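KLLA0C04147p (Kluyveromyces lactis, PDB 5H2D) binds ergosterol in its oxysterol-binding-protein-related domain, the part of the longer protein described here, and probably transfers sterols between membranes. Local coordinates at residues S276-K281 / G312-V317; S95-L100 / K265-G270; M238-A243 / K255-N260; D79-D84 / H319-P324. All coordinates share one frame; numbering follows the deposited sequence.

All four contacts belong to the sterol-binding domain of the OSBP family. Contacts 1, 2 and 3 share the run of antiparallel strands 236-241, 253-259, 265-272, 276-281 and 314-319, each paired with the next, while helix 95-108 packs on one side of them. The centre of contact 2 is about 10 Å from those of contacts 1 and 3, which are about 14 Å from each other. Along the chain contact 3 lies between the two segments of contact 2, contact 1 follows contact 2, and all three lie between the segments of contact 4, centred about 18 to 21 Å from the others. Contact 4 thus ties the chain leaving strand 314-319 to a loop that holds Asp79 of the ergosterol pocket.

Contact 1. Residues S276-K281 / G312-V317; sequences SVSAKK and GTRFNV
Strands 276-281 and 314-317 run antiparallel, their short axes 4.6 Å apart at the closest and their directions 141° from each other. They are adjacent strands in the large antiparallel beta structure of the OSBP-related fold, and Ala279 and Phe315 form a hydrogen-bonded pair: Ala279 N to Phe315 O and Phe315 N to Ala279 O are both 2.9 Å. On the face that carries these two residues, helix 95-108 covers the strands. For Phe315, chi1 at 53° turns the ring back toward strand 276-281, so that the Ala279 carbonyl oxygen lies over one face, while Ala279 CB makes an off-centre CH-pi contact 4.2 Å from the ring centroid. Replacing Phe315 by an alanine would probably leave the methyl of Ala279 without this ring and open a gap toward Tyr101 of the helix. Ala279 CB also meets Val317 CG1 at 4.0 Å. The face of Ser278 and Asn316 is polar: Ser278 OG donates to Asn316 OD1 at 2.9 Å in the carbonyl plane, and Ser305 takes the amide nitrogen of Asn316. Arg314 brings the edge of its guanidinium, through NH2, to Ser278 CB, while its CG lies beside Lys280 CE. At the strand end a water joins the segments: it accepts from Lys281 N, more weakly from Gly312 N, and donates to Thr313 O at 2.7 Å.

Contact 2. Residues S95-L100 / K265-G270; sequences STLRLL and KEWIFG
Helix 95-108 lies along the beta strands of the sterol-binding domain, and here its first turns meet strand 265-270 through Thr96, Leu97 and Leu100 on one side and Trp267 and Phe269 on the other. The two segments run nearly the same way, their directions 20° apart and their axes 8.6 Å apart at closest approach. Trp267 carries most of the contact. Its indole N-H points at the helix and donates to Thr96 OG1, with NE1 and OG1 2.9 Å apart, the N-H...O angle 151° and the oxygen close to the ring plane. Thr96 OG1 is also bonded to Asp94, so the hydroxyl serves two partners and is held in place for the indole. Leu97 comes over one face of the indole, its CD1 3.9 Å from the centroid of the six-membered ring in a CH-pi contact. Leu100 CD2 lies above the same plane, nearer the rim, 4.0 Å from Trp267 CE3. Glu266 and Trp267 both face Val258 of the neighbouring strand, a classic beta bulge in which two consecutive residues turn their side chains toward the helix. A leucine in place of Trp267 would probably leave Thr96 OG1 without its indole donor and Leu97 without the ring it covers. Beside Trp267, the other branch of Leu100 goes to the second ring, and Leu100 CD1 is 3.5 Å from Phe269 CD2. The CG of Leu100 stands opposite the backbone N (chi1 174°), which lets the forked end reach both aromatic rings. Glu266 lays its CG near Thr96 CG2 at 3.9 Å, while its carboxylate is engaged by Lys281 and Asn260.

Contact 3. Residues M238-A243 / K255-N260; sequences MIHFKA and KGEVYN
His240 and Glu257 join across two neighbouring strands by a side-chain hydrogen bond. His240 NE2 donates to Glu257 OE1 at 2.8 Å, with an N-H...O angle of 163°; the oxygen lies in the imidazole plane and is met on its syn lone pair. Ring and carboxylate are nearly coplanar, 26° apart. At the other ring nitrogen, ND1 is bonded to Asp225 of strand 219-230, so both nitrogens have partners and the rotation of the ring is fixed from two sides. The bend of Glu257 at chi2, 81°, turns its carboxylate toward the histidine. With a carboxylate accepting at each nitrogen, a protonated imidazole would probably be favoured. The two strands form the beta hairpin 236-241 and 253-259, antiparallel within a few degrees, and backbone groups are satisfied in pairs. Met238 N bonds to Glu257 O at 3.0 Å and Glu257 N to Met238 O at 2.9 Å; His240 N reaches Lys255 O at 2.8 Å, and Lys255 N returns to His240 O over a longer 3.2 Å. That last oxygen also accepts from a water, 3.0 Å away, which makes a weak bond with Lys255 NZ. Between the two pairs sits Gly256 opposite Ile239; a CB on Gly256 would stand tight against Met238 O. Ile239 turns to the other face, where its side chain touches Ala103 and Thr106 of helix 95-108. Met238 CG comes within 4.2 Å of Tyr259 CE2.

Contact 4. Residues D79-D84 / H319-P324; sequences DLEYAD and HVNERP
The Tyr82 ring has Glu81 CG over one face, 3.6 Å above its plane toward the rim, and the backbone nitrogen of Asn321 at its edge. This nitrogen donates to Tyr82 OH at 2.8 Å, and the bond is almost straight, with an N-H...O angle of 173°. The Asn321 amide lies alongside the same end of the ring, its plane 26° from that of the phenol, and Asn321 ND2 approaches Tyr82 CE1 obliquely at 3.2 Å. Glu81, from the same turn, takes the amide as well: Asn321 ND2 donates to Glu81 OE2 at 3.0 Å, meeting the oxygen on its anti side, somewhat out of the carboxylate plane. With chi1 at -179° and an extended chain, the glutamate reaches that far. Glu81 and Tyr82 sit in the type I beta turn from Leu80 to Ala83, between helices 72-77 and 84-90, whereas 319-324 leads out of strand 314-319. Asp79, just before the turn, touches the ergosterol. The second ND2 partner is a water, 2.8 Å away, which donates to Glu81 O and so links the turn's backbone to the amide. Val320 CG2 packs against Tyr82 OH at 3.6 Å, and Trp318 meets the tyrosine ring edge-to-face.

Contact 1. Residues S276-K281 / G312-V317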
loop_
_atom_site.group_PDB
_atom_site.type_symbol
_atom_site.label_atom_id
_atom_site.label_comp_id
_atom_site.label_asym_id
_atom_site.label_seq_id
_atom_site.Cartn_x
_atom_site.Cartn_y
_atom_site.Cartn_z
ATOM N N SER A 276 7.064 0.233 17.160
ATOM C CA SER A 276 8.353 -0.368 16.836
ATOM C C SER A 276 8.238 -1.881 16.909
ATOM O O SER A 276 7.360 -2.423 17.590
ATOM C CB SER A 276 9.458 0.121 17.779
ATOM O OG SER A 276 9.206 -0.288 19.111
ATOM N N VAL A 277 9.144 -2.556 16.204
ATOM C CA VAL A 277 9.216 -4.011 16.197
ATOM C C VAL A 277 10.665 -4.441 16.398
ATOM O O VAL A 277 11.573 -3.890 15.767
ATOM C CB VAL A 277 8.660 -4.610 14.895
ATOM C CG1 VAL A 277 9.041 -6.081 14.798
ATOM C CG2 VAL A 277 7.142 -4.441 14.858
ATOM N N SER A 278 10.869 -5.423 17.268
ATOM C CA SER A 278 12.173 -5.995 17.573
ATOM C C SER A 278 12.123 -7.491 17.299
ATOM O O SER A 278 11.053 -8.079 17.141
ATOM C CB SER A 278 12.560 -5.731 19.035
ATOM O OG SER A 278 12.702 -4.339 19.275
ATOM N N ALA A 279 13.295 -8.124 17.256
ATOM C CA ALA A 279 13.347 -9.535 16.905
ATOM C C ALA A 279 14.501 -10.189 17.648
ATOM O O ALA A 279 15.363 -9.515 18.214
ATOM C CB ALA A 279 13.508 -9.741 15.394
ATOM N N LYS A 280 14.515 -11.515 17.618
ATOM C CA LYS A 280 15.626 -12.265 18.185
ATOM C C LYS A 280 15.753 -13.602 17.474
ATOM O O LYS A 280 14.775 -14.150 16.956
ATOM C CB LYS A 280 15.442 -12.481 19.691
ATOM C CG LYS A 280 14.404 -13.515 20.041
ATOM C CD LYS A 280 13.692 -13.143 21.336
ATOM C CE LYS A 280 14.674 -12.641 22.369
ATOM N NZ LYS A 280 15.761 -13.639 22.603
ATOM N N LYS A 281 16.980 -14.111 17.439
ATOM C CA LYS A 281 17.215 -15.452 16.938
ATOM C C LYS A 281 16.708 -16.469 17.947
ATOM O O LYS A 281 16.932 -16.335 19.154
ATOM C CB LYS A 281 18.707 -15.676 16.681
ATOM C CG LYS A 281 19.032 -17.003 15.989
ATOM C CD LYS A 281 18.869 -16.878 14.471
ATOM C CE LYS A 281 19.031 -18.219 13.744
ATOM N NZ LYS A 281 18.096 -19.266 14.233
ATOM N N GLY A 312 20.815 -14.782 19.944
ATOM C CA GLY A 312 19.606 -14.816 20.737
ATOM C C GLY A 312 19.291 -13.543 21.492
ATOM O O GLY A 312 18.238 -13.472 22.137
ATOM N N THR A 313 20.162 -12.540 21.442
ATOM C CA THR A 313 19.813 -11.254 22.021
ATOM C C THR A 313 18.873 -10.503 21.077
ATOM O O THR A 313 18.810 -10.779 19.879
ATOM C CB THR A 313 21.059 -10.411 22.302
ATOM O OG1 THR A 313 21.760 -10.160 21.080
ATOM C CG2 THR A 313 21.987 -11.131 23.282
ATOM N N ARG A 314 18.128 -9.557 21.638
ATOM C CA ARG A 314 17.141 -8.824 20.854
ATOM C C ARG A 314 17.794 -7.700 20.062
ATOM O O ARG A 314 18.772 -7.087 20.497
ATOM C CB ARG A 314 16.050 -8.249 21.759
ATOM C CG ARG A 314 15.170 -9.299 22.411
ATOM C CD ARG A 314 13.848 -8.705 22.889
ATOM N NE ARG A 314 14.035 -7.618 23.847
ATOM C CZ ARG A 314 13.965 -6.326 23.540
ATOM N NH1 ARG A 314 14.147 -5.408 24.481
ATOM N NH2 ARG A 314 13.708 -5.948 22.295
ATOM N N PHE A 315 17.232 -7.419 18.885
ATOM C CA PHE A 315 17.696 -6.301 18.079
ATOM C C PHE A 315 16.498 -5.588 17.470
ATOM O O PHE A 315 15.498 -6.226 17.130
ATOM C CB PHE A 315 18.664 -6.752 16.975
ATOM C CG PHE A 315 18.132 -7.856 16.103
ATOM C CD1 PHE A 315 18.207 -9.181 16.513
ATOM C CD2 PHE A 315 17.584 -7.574 14.862
ATOM C CE1 PHE A 315 17.734 -10.207 15.714
ATOM C CE2 PHE A 315 17.108 -8.594 14.053
ATOM C CZ PHE A 315 17.178 -9.913 14.478
ATOM N N ASN A 316 16.607 -4.266 17.360
ATOM C CA ASN A 316 15.564 -3.470 16.724
ATOM C C ASN A 316 15.587 -3.680 15.218
ATOM O O ASN A 316 16.652 -3.800 14.605
ATOM C CB ASN A 316 15.756 -1.991 17.053
ATOM C CG ASN A 316 15.584 -1.700 18.529
ATOM O OD1 ASN A 316 14.785 -2.345 19.205
ATOM N ND2 ASN A 316 16.339 -0.728 19.040
ATOM N N VAL A 317 14.399 -3.731 14.614
ATOM C CA VAL A 317 14.264 -3.901 13.177
ATOM C C VAL A 317 13.529 -2.734 12.537
ATOM O O VAL A 317 13.913 -2.272 11.456
ATOM C CB VAL A 317 13.564 -5.236 12.830
ATOM C CG1 VAL A 317 14.401 -6.421 13.302
ATOM C CG2 VAL A 317 12.183 -5.290 13.440
HETATM O O HOH W 1 19.376 -12.857 18.318
#

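Contact 2. Residues S95-L100 / K265-G270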
loop_
_atom_site.group_PDB
_atom_site.type_symbol
_atom_site.label_atom_id
_atom_site.label_comp_id
_atom_site.label_asym_id
_atom_site.label_seq_id
_atom_site.Cartn_x
_atom_site.Cartn_y
_atom_site.Cartn_z
ATOM N N SER A 95 18.347 -17.221 4.165
ATOM C CA SER A 95 17.012 -16.988 3.615
ATOM C C SER A 95 15.977 -16.732 4.704
ATOM O O SER A 95 15.023 -15.978 4.477
ATOM C CB SER A 95 16.575 -18.162 2.737
ATOM O OG SER A 95 16.436 -19.358 3.487
ATOM N N THR A 96 16.139 -17.344 5.888
ATOM C CA THR A 96 15.162 -17.126 6.955
ATOM C C THR A 96 15.260 -15.718 7.527
ATOM O O THR A 96 14.253 -15.179 8.003
ATOM C CB THR A 96 15.327 -18.158 8.076
ATOM O OG1 THR A 96 16.561 -17.938 8.779
ATOM C CG2 THR A 96 15.298 -19.563 7.504
ATOM N N LEU A 97 16.454 -15.118 7.499
ATOM C CA LEU A 97 16.624 -13.729 7.910
ATOM C C LEU A 97 16.102 -12.769 6.845
ATOM O O LEU A 97 15.532 -11.724 7.181
ATOM C CB LEU A 97 18.097 -13.450 8.230
ATOM C CG LEU A 97 18.502 -12.047 8.698
ATOM C CD1 LEU A 97 17.748 -11.638 9.953
ATOM C CD2 LEU A 97 20.010 -11.953 8.936
ATOM N N ARG A 98 16.259 -13.110 5.568
ATOM C CA ARG A 98 15.545 -12.354 4.543
ATOM C C ARG A 98 14.047 -12.368 4.823
ATOM O O ARG A 98 13.382 -11.327 4.746
ATOM C CB ARG A 98 15.843 -12.914 3.153
ATOM C CG ARG A 98 17.319 -12.883 2.797
ATOM C CD ARG A 98 17.562 -12.885 1.288
ATOM N NE ARG A 98 17.237 -14.170 0.668
ATOM C CZ ARG A 98 18.084 -15.195 0.602
ATOM N NH1 ARG A 98 17.716 -16.332 0.026
ATOM N NH2 ARG A 98 19.293 -15.079 1.135
ATOM N N LEU A 99 13.500 -13.536 5.167
ATOM C CA LEU A 99 12.070 -13.630 5.441
ATOM C C LEU A 99 11.679 -12.791 6.654
ATOM O O LEU A 99 10.618 -12.162 6.661
ATOM C CB LEU A 99 11.659 -15.090 5.634
ATOM C CG LEU A 99 10.183 -15.353 5.920
ATOM C CD1 LEU A 99 9.275 -14.580 4.940
ATOM C CD2 LEU A 99 9.839 -16.836 5.896
ATOM N N LEU A 100 12.511 -12.776 7.697
ATOM C CA LEU A 100 12.210 -11.940 8.855
ATOM C C LEU A 100 12.007 -10.487 8.443
ATOM O O LEU A 100 11.044 -9.827 8.869
ATOM C CB LEU A 100 13.332 -12.047 9.889
ATOM C CG LEU A 100 13.234 -11.110 11.101
ATOM C CD1 LEU A 100 12.019 -11.460 11.965
ATOM C CD2 LEU A 100 14.518 -11.136 11.913
ATOM N N LYS A 265 11.888 -23.361 14.064
ATOM C CA LYS A 265 11.727 -21.942 14.368
ATOM C C LYS A 265 13.096 -21.267 14.389
ATOM O O LYS A 265 13.990 -21.685 15.132
ATOM C CB LYS A 265 11.005 -21.767 15.704
ATOM C CG LYS A 265 10.686 -20.321 16.062
ATOM C CD LYS A 265 9.971 -20.213 17.399
ATOM C CE LYS A 265 8.535 -20.693 17.309
ATOM N NZ LYS A 265 7.869 -20.669 18.645
ATOM N N GLU A 266 13.274 -20.242 13.554
ATOM C CA GLU A 266 14.556 -19.563 13.431
ATOM C C GLU A 266 14.566 -18.176 14.040
ATOM O O GLU A 266 15.601 -17.744 14.555
ATOM C CB GLU A 266 14.962 -19.448 11.954
ATOM C CG GLU A 266 15.192 -20.788 11.253
ATOM C CD GLU A 266 16.667 -21.138 11.142
ATOM O OE1 GLU A 266 17.489 -20.518 11.860
ATOM O OE2 GLU A 266 17.009 -22.013 10.315
ATOM N N TRP A 267 13.443 -17.463 13.978
ATOM C CA TRP A 267 13.356 -16.092 14.459
ATOM C C TRP A 267 11.958 -15.854 15.005
ATOM O O TRP A 267 10.987 -16.459 14.544
ATOM C CB TRP A 267 13.638 -15.069 13.342
ATOM C CG TRP A 267 14.889 -15.294 12.551
ATOM C CD1 TRP A 267 15.023 -16.051 11.419
ATOM C CD2 TRP A 267 16.178 -14.727 12.808
ATOM N NE1 TRP A 267 16.318 -15.996 10.964
ATOM C CE2 TRP A 267 17.050 -15.194 11.801
ATOM C CE3 TRP A 267 16.679 -13.872 13.790
ATOM C CZ2 TRP A 267 18.394 -14.838 11.752
ATOM C CZ3 TRP A 267 18.012 -13.512 13.739
ATOM C CH2 TRP A 267 18.856 -13.993 12.725
ATOM N N ILE A 268 11.868 -14.981 16.010
ATOM C CA ILE A 268 10.592 -14.433 16.450
ATOM C C ILE A 268 10.733 -12.919 16.444
ATOM O O ILE A 268 11.836 -12.374 16.496
ATOM C CB ILE A 268 10.157 -14.928 17.847
ATOM C CG1 ILE A 268 11.268 -14.670 18.874
ATOM C CG2 ILE A 268 9.735 -16.400 17.788
ATOM C CD1 ILE A 268 10.903 -15.066 20.296
ATOM N N PHE A 269 9.595 -12.239 16.357
ATOM C CA PHE A 269 9.597 -10.785 16.401
ATOM C C PHE A 269 8.283 -10.320 17.000
ATOM O O PHE A 269 7.304 -11.071 17.067
ATOM C CB PHE A 269 9.836 -10.169 15.014
ATOM C CG PHE A 269 8.712 -10.390 14.027
ATOM C CD1 PHE A 269 7.629 -9.522 13.980
ATOM C CD2 PHE A 269 8.765 -11.439 13.122
ATOM C CE1 PHE A 269 6.604 -9.718 13.059
ATOM C CE2 PHE A 269 7.746 -11.630 12.206
ATOM C CZ PHE A 269 6.672 -10.769 12.176
ATOM N N GLY A 270 8.272 -9.077 17.449
ATOM C CA GLY A 270 7.078 -8.547 18.076
ATOM C C GLY A 270 7.271 -7.099 18.454
ATOM O O GLY A 270 8.393 -6.584 18.495
#

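Contact 3. Residues M238-A243 / K255-N260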
loop_
_atom_site.group_PDB
_atom_site.type_symbol
_atom_site.label_atom_id
_atom_site.label_comp_id
_atom_site.label_asym_id
_atom_site.label_seq_id
_atom_site.Cartn_x
_atom_site.Cartn_y
_atom_site.Cartn_z
ATOM N N MET A 238 4.505 -16.843 10.220
ATOM C CA MET A 238 3.174 -16.578 10.748
ATOM C C MET A 238 3.200 -15.257 11.502
ATOM O O MET A 238 4.061 -15.057 12.369
ATOM C CB MET A 238 2.714 -17.701 11.686
ATOM C CG MET A 238 2.838 -19.103 11.122
ATOM S SD MET A 238 1.824 -19.370 9.662
ATOM C CE MET A 238 0.240 -18.731 10.192
ATOM N N ILE A 239 2.276 -14.351 11.159
ATOM C CA ILE A 239 2.149 -13.051 11.807
ATOM C C ILE A 239 0.773 -12.928 12.437
ATOM O O ILE A 239 -0.238 -13.277 11.819
ATOM C CB ILE A 239 2.367 -11.895 10.815
ATOM C CG1 ILE A 239 3.641 -12.141 10.003
ATOM C CG2 ILE A 239 2.364 -10.550 11.570
ATOM C CD1 ILE A 239 3.963 -11.016 9.024
ATOM N N HIS A 240 0.726 -12.385 13.648
ATOM C CA HIS A 240 -0.532 -12.268 14.379
ATOM C C HIS A 240 -0.733 -10.815 14.787
ATOM O O HIS A 240 -0.029 -10.318 15.669
ATOM C CB HIS A 240 -0.534 -13.200 15.593
ATOM C CG HIS A 240 0.141 -14.511 15.329
ATOM N ND1 HIS A 240 -0.518 -15.588 14.775
ATOM C CD2 HIS A 240 1.426 -14.904 15.500
ATOM C CE1 HIS A 240 0.327 -16.595 14.636
ATOM N NE2 HIS A 240 1.513 -16.205 15.063
ATOM N N PHE A 241 -1.669 -10.133 14.114
ATOM C CA PHE A 241 -2.147 -8.816 14.530
ATOM C C PHE A 241 -3.282 -9.027 15.519
ATOM O O PHE A 241 -4.347 -9.539 15.152
ATOM C CB PHE A 241 -2.651 -7.997 13.342
ATOM C CG PHE A 241 -1.573 -7.531 12.400
ATOM C CD1 PHE A 241 -1.092 -8.368 11.405
ATOM C CD2 PHE A 241 -1.101 -6.230 12.466
ATOM C CE1 PHE A 241 -0.112 -7.940 10.519
ATOM C CE2 PHE A 241 -0.128 -5.781 11.579
ATOM C CZ PHE A 241 0.365 -6.639 10.600
ATOM N N LYS A 242 -3.068 -8.619 16.764
ATOM C CA LYS A 242 -4.089 -8.810 17.781
ATOM C C LYS A 242 -5.235 -7.828 17.570
ATOM O O LYS A 242 -5.019 -6.648 17.282
ATOM C CB LYS A 242 -3.471 -8.647 19.170
ATOM C CG LYS A 242 -4.470 -8.641 20.319
ATOM C CD LYS A 242 -4.026 -9.553 21.452
ATOM C CE LYS A 242 -4.761 -10.888 21.389
ATOM N NZ LYS A 242 -4.439 -11.783 22.536
ATOM N N ALA A 243 -6.462 -8.332 17.678
ATOM C CA ALA A 243 -7.648 -7.494 17.559
ATOM C C ALA A 243 -7.923 -6.771 18.870
ATOM O O ALA A 243 -7.606 -7.266 19.954
ATOM C CB ALA A 243 -8.863 -8.335 17.164
ATOM N N LYS A 255 2.969 -9.914 16.691
ATOM C CA LYS A 255 4.022 -10.891 16.940
ATOM C C LYS A 255 4.114 -11.807 15.733
ATOM O O LYS A 255 3.131 -12.007 15.020
ATOM C CB LYS A 255 3.772 -11.766 18.185
ATOM C CG LYS A 255 2.905 -11.158 19.263
ATOM C CD LYS A 255 2.788 -12.111 20.461
ATOM C CE LYS A 255 2.262 -13.476 20.049
ATOM N NZ LYS A 255 0.829 -13.433 19.632
ATOM N N GLY A 256 5.294 -12.380 15.518
ATOM C CA GLY A 256 5.460 -13.308 14.417
ATOM C C GLY A 256 6.542 -14.319 14.713
ATOM O O GLY A 256 7.381 -14.126 15.599
ATOM N N GLU A 257 6.511 -15.409 13.946
ATOM C CA GLU A 257 7.485 -16.487 14.046
ATOM C C GLU A 257 7.925 -16.877 12.644
ATOM O O GLU A 257 7.077 -17.041 11.762
ATOM C CB GLU A 257 6.889 -17.703 14.770
ATOM C CG GLU A 257 6.272 -17.390 16.127
ATOM C CD GLU A 257 4.854 -16.829 16.032
ATOM O OE1 GLU A 257 4.063 -17.298 15.177
ATOM O OE2 GLU A 257 4.532 -15.910 16.818
ATOM N N VAL A 258 9.234 -17.038 12.444
ATOM C CA VAL A 258 9.826 -17.373 11.151
ATOM C C VAL A 258 10.373 -18.793 11.219
ATOM O O VAL A 258 11.193 -19.108 12.091
ATOM C CB VAL A 258 10.945 -16.391 10.765
ATOM C CG1 VAL A 258 11.487 -16.720 9.386
ATOM C CG2 VAL A 258 10.442 -14.951 10.812
ATOM N N TYR A 259 9.949 -19.633 10.279
ATOM C CA TYR A 259 10.343 -21.034 10.244
ATOM C C TYR A 259 11.120 -21.348 8.975
ATOM O O TYR A 259 10.827 -20.806 7.903
ATOM C CB TYR A 259 9.121 -21.943 10.317
ATOM C CG TYR A 259 8.285 -21.751 11.556
ATOM C CD1 TYR A 259 8.538 -22.486 12.712
ATOM C CD2 TYR A 259 7.226 -20.846 11.570
ATOM C CE1 TYR A 259 7.771 -22.320 13.843
ATOM C CE2 TYR A 259 6.448 -20.675 12.697
ATOM C CZ TYR A 259 6.720 -21.417 13.832
ATOM O OH TYR A 259 5.945 -21.234 14.954
ATOM N N ASN A 260 12.101 -22.245 9.094
ATOM C CA ASN A 260 12.719 -22.817 7.910
ATOM C C ASN A 260 11.797 -23.888 7.325
ATOM O O ASN A 260 10.726 -24.184 7.856
ATOM C CB ASN A 260 14.119 -23.350 8.231
ATOM C CG ASN A 260 14.108 -24.504 9.228
ATOM O OD1 ASN A 260 13.294 -25.411 9.138
ATOM N ND2 ASN A 260 15.034 -24.465 10.178
HETATM O O HOH W 2 -0.650 -10.498 18.563
#

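Contact 4. Residues D79-D84 / H319-P324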
loop_
_atom_site.group_PDB
_atom_site.type_symbol
_atom_site.label_atom_id
_atom_site.label_comp_id
_atom_site.label_asym_id
_atom_site.label_seq_id
_atom_site.Cartn_x
_atom_site.Cartn_y
_atom_site.Cartn_z
ATOM N N ASP A 79 2.311 1.258 1.299
ATOM C CA ASP A 79 3.042 0.016 1.555
ATOM C C ASP A 79 4.542 0.247 1.514
ATOM O O ASP A 79 5.311 -0.486 2.153
ATOM C CB ASP A 79 2.741 -1.060 0.503
ATOM C CG ASP A 79 1.373 -1.690 0.621
ATOM O OD1 ASP A 79 0.681 -1.536 1.657
ATOM O OD2 ASP A 79 1.002 -2.359 -0.379
ATOM N N LEU A 80 4.974 1.247 0.755
ATOM C CA LEU A 80 6.389 1.443 0.459
ATOM C C LEU A 80 7.096 2.373 1.431
ATOM O O LEU A 80 8.286 2.652 1.229
ATOM C CB LEU A 80 6.536 1.995 -0.963
ATOM C CG LEU A 80 5.918 1.101 -2.035
ATOM C CD1 LEU A 80 6.155 1.698 -3.408
ATOM C CD2 LEU A 80 6.491 -0.318 -1.931
ATOM N N GLU A 81 6.413 2.867 2.472
ATOM C CA GLU A 81 7.016 3.893 3.319
ATOM C C GLU A 81 8.352 3.431 3.890
ATOM O O GLU A 81 9.305 4.216 3.965
ATOM C CB GLU A 81 6.068 4.284 4.456
ATOM C CG GLU A 81 6.649 5.361 5.353
ATOM C CD GLU A 81 5.646 5.895 6.380
ATOM O OE1 GLU A 81 4.462 5.492 6.352
ATOM O OE2 GLU A 81 6.040 6.719 7.229
ATOM N N TYR A 82 8.443 2.169 4.296
ATOM C CA TYR A 82 9.662 1.630 4.902
ATOM C C TYR A 82 10.310 0.578 4.006
ATOM O O TYR A 82 10.804 -0.445 4.480
ATOM C CB TYR A 82 9.355 1.055 6.282
ATOM C CG TYR A 82 8.710 2.067 7.213
ATOM C CD1 TYR A 82 9.486 2.924 7.993
ATOM C CD2 TYR A 82 7.324 2.171 7.315
ATOM C CE1 TYR A 82 8.911 3.859 8.850
ATOM C CE2 TYR A 82 6.738 3.094 8.175
ATOM C CZ TYR A 82 7.526 3.944 8.926
ATOM O OH TYR A 82 6.926 4.854 9.770
ATOM N N ALA A 83 10.301 0.818 2.696
ATOM C CA ALA A 83 10.838 -0.128 1.729
ATOM C C ALA A 83 12.342 -0.358 1.879
ATOM O O ALA A 83 12.844 -1.334 1.313
ATOM C CB ALA A 83 10.524 0.348 0.307
ATOM N N ASP A 84 13.061 0.505 2.612
ATOM C CA ASP A 84 14.464 0.220 2.931
ATOM C C ASP A 84 14.618 -1.170 3.527
ATOM O O ASP A 84 15.668 -1.808 3.366
ATOM C CB ASP A 84 15.020 1.264 3.908
ATOM C CG ASP A 84 15.339 2.601 3.240
ATOM O OD1 ASP A 84 15.262 2.685 2.002
ATOM O OD2 ASP A 84 15.677 3.572 3.958
ATOM N N HIS A 319 11.127 1.064 13.375
ATOM C CA HIS A 319 10.498 2.053 14.237
ATOM C C HIS A 319 9.736 3.051 13.380
ATOM O O HIS A 319 10.183 3.400 12.285
ATOM C CB HIS A 319 11.531 2.801 15.096
ATOM C CG HIS A 319 10.928 3.583 16.222
ATOM N ND1 HIS A 319 10.215 4.749 16.024
ATOM C CD2 HIS A 319 10.931 3.366 17.559
ATOM C CE1 HIS A 319 9.808 5.216 17.190
ATOM N NE2 HIS A 319 10.224 4.394 18.138
ATOM N N VAL A 320 8.597 3.520 13.897
ATOM C CA VAL A 320 7.749 4.448 13.153
ATOM C C VAL A 320 8.470 5.772 12.939
ATOM O O VAL A 320 9.208 6.256 13.814
ATOM C CB VAL A 320 6.414 4.650 13.894
ATOM C CG1 VAL A 320 6.633 5.373 15.209
ATOM C CG2 VAL A 320 5.415 5.412 13.021
ATOM N N ASN A 321 8.258 6.369 11.768
ATOM C CA ASN A 321 8.768 7.701 11.490
ATOM C C ASN A 321 8.098 8.726 12.395
ATOM O O ASN A 321 6.946 8.565 12.813
ATOM C CB ASN A 321 8.529 8.071 10.022
ATOM C CG ASN A 321 9.462 7.338 9.075
ATOM O OD1 ASN A 321 10.636 7.143 9.383
ATOM N ND2 ASN A 321 8.947 6.916 7.925
ATOM N N GLU A 322 8.833 9.800 12.688
ATOM C CA GLU A 322 8.223 10.932 13.369
ATOM C C GLU A 322 7.109 11.508 12.506
ATOM O O GLU A 322 7.196 11.539 11.272
ATOM C CB GLU A 322 9.268 12.006 13.686
ATOM C CG GLU A 322 9.553 12.955 12.545
ATOM C CD GLU A 322 10.603 13.995 12.902
ATOM O OE1 GLU A 322 11.136 14.649 11.976
ATOM O OE2 GLU A 322 10.899 14.153 14.109
ATOM N N ARG A 323 6.047 11.955 13.162
ATOM C CA ARG A 323 4.797 12.293 12.490
ATOM C C ARG A 323 4.374 13.691 12.912
ATOM O O ARG A 323 3.689 13.869 13.927
ATOM C CB ARG A 323 3.718 11.268 12.810
ATOM C CG ARG A 323 2.489 11.394 11.966
ATOM C CD ARG A 323 1.716 10.092 12.009
ATOM N NE ARG A 323 0.358 10.302 11.556
ATOM C CZ ARG A 323 -0.574 9.355 11.489
ATOM N NH1 ARG A 323 -0.307 8.096 11.833
ATOM N NH2 ARG A 323 -1.778 9.677 11.063
ATOM N N PRO A 324 4.776 14.710 12.154
ATOM C CA PRO A 324 4.294 16.064 12.436
ATOM C C PRO A 324 2.797 16.151 12.213
ATOM O O PRO A 324 2.185 15.293 11.570
ATOM C CB PRO A 324 5.058 16.939 11.431
ATOM C CG PRO A 324 6.157 16.071 10.882
ATOM C CD PRO A 324 5.658 14.658 10.979
HETATM O O HOH W 3 10.657 5.708 6.008
#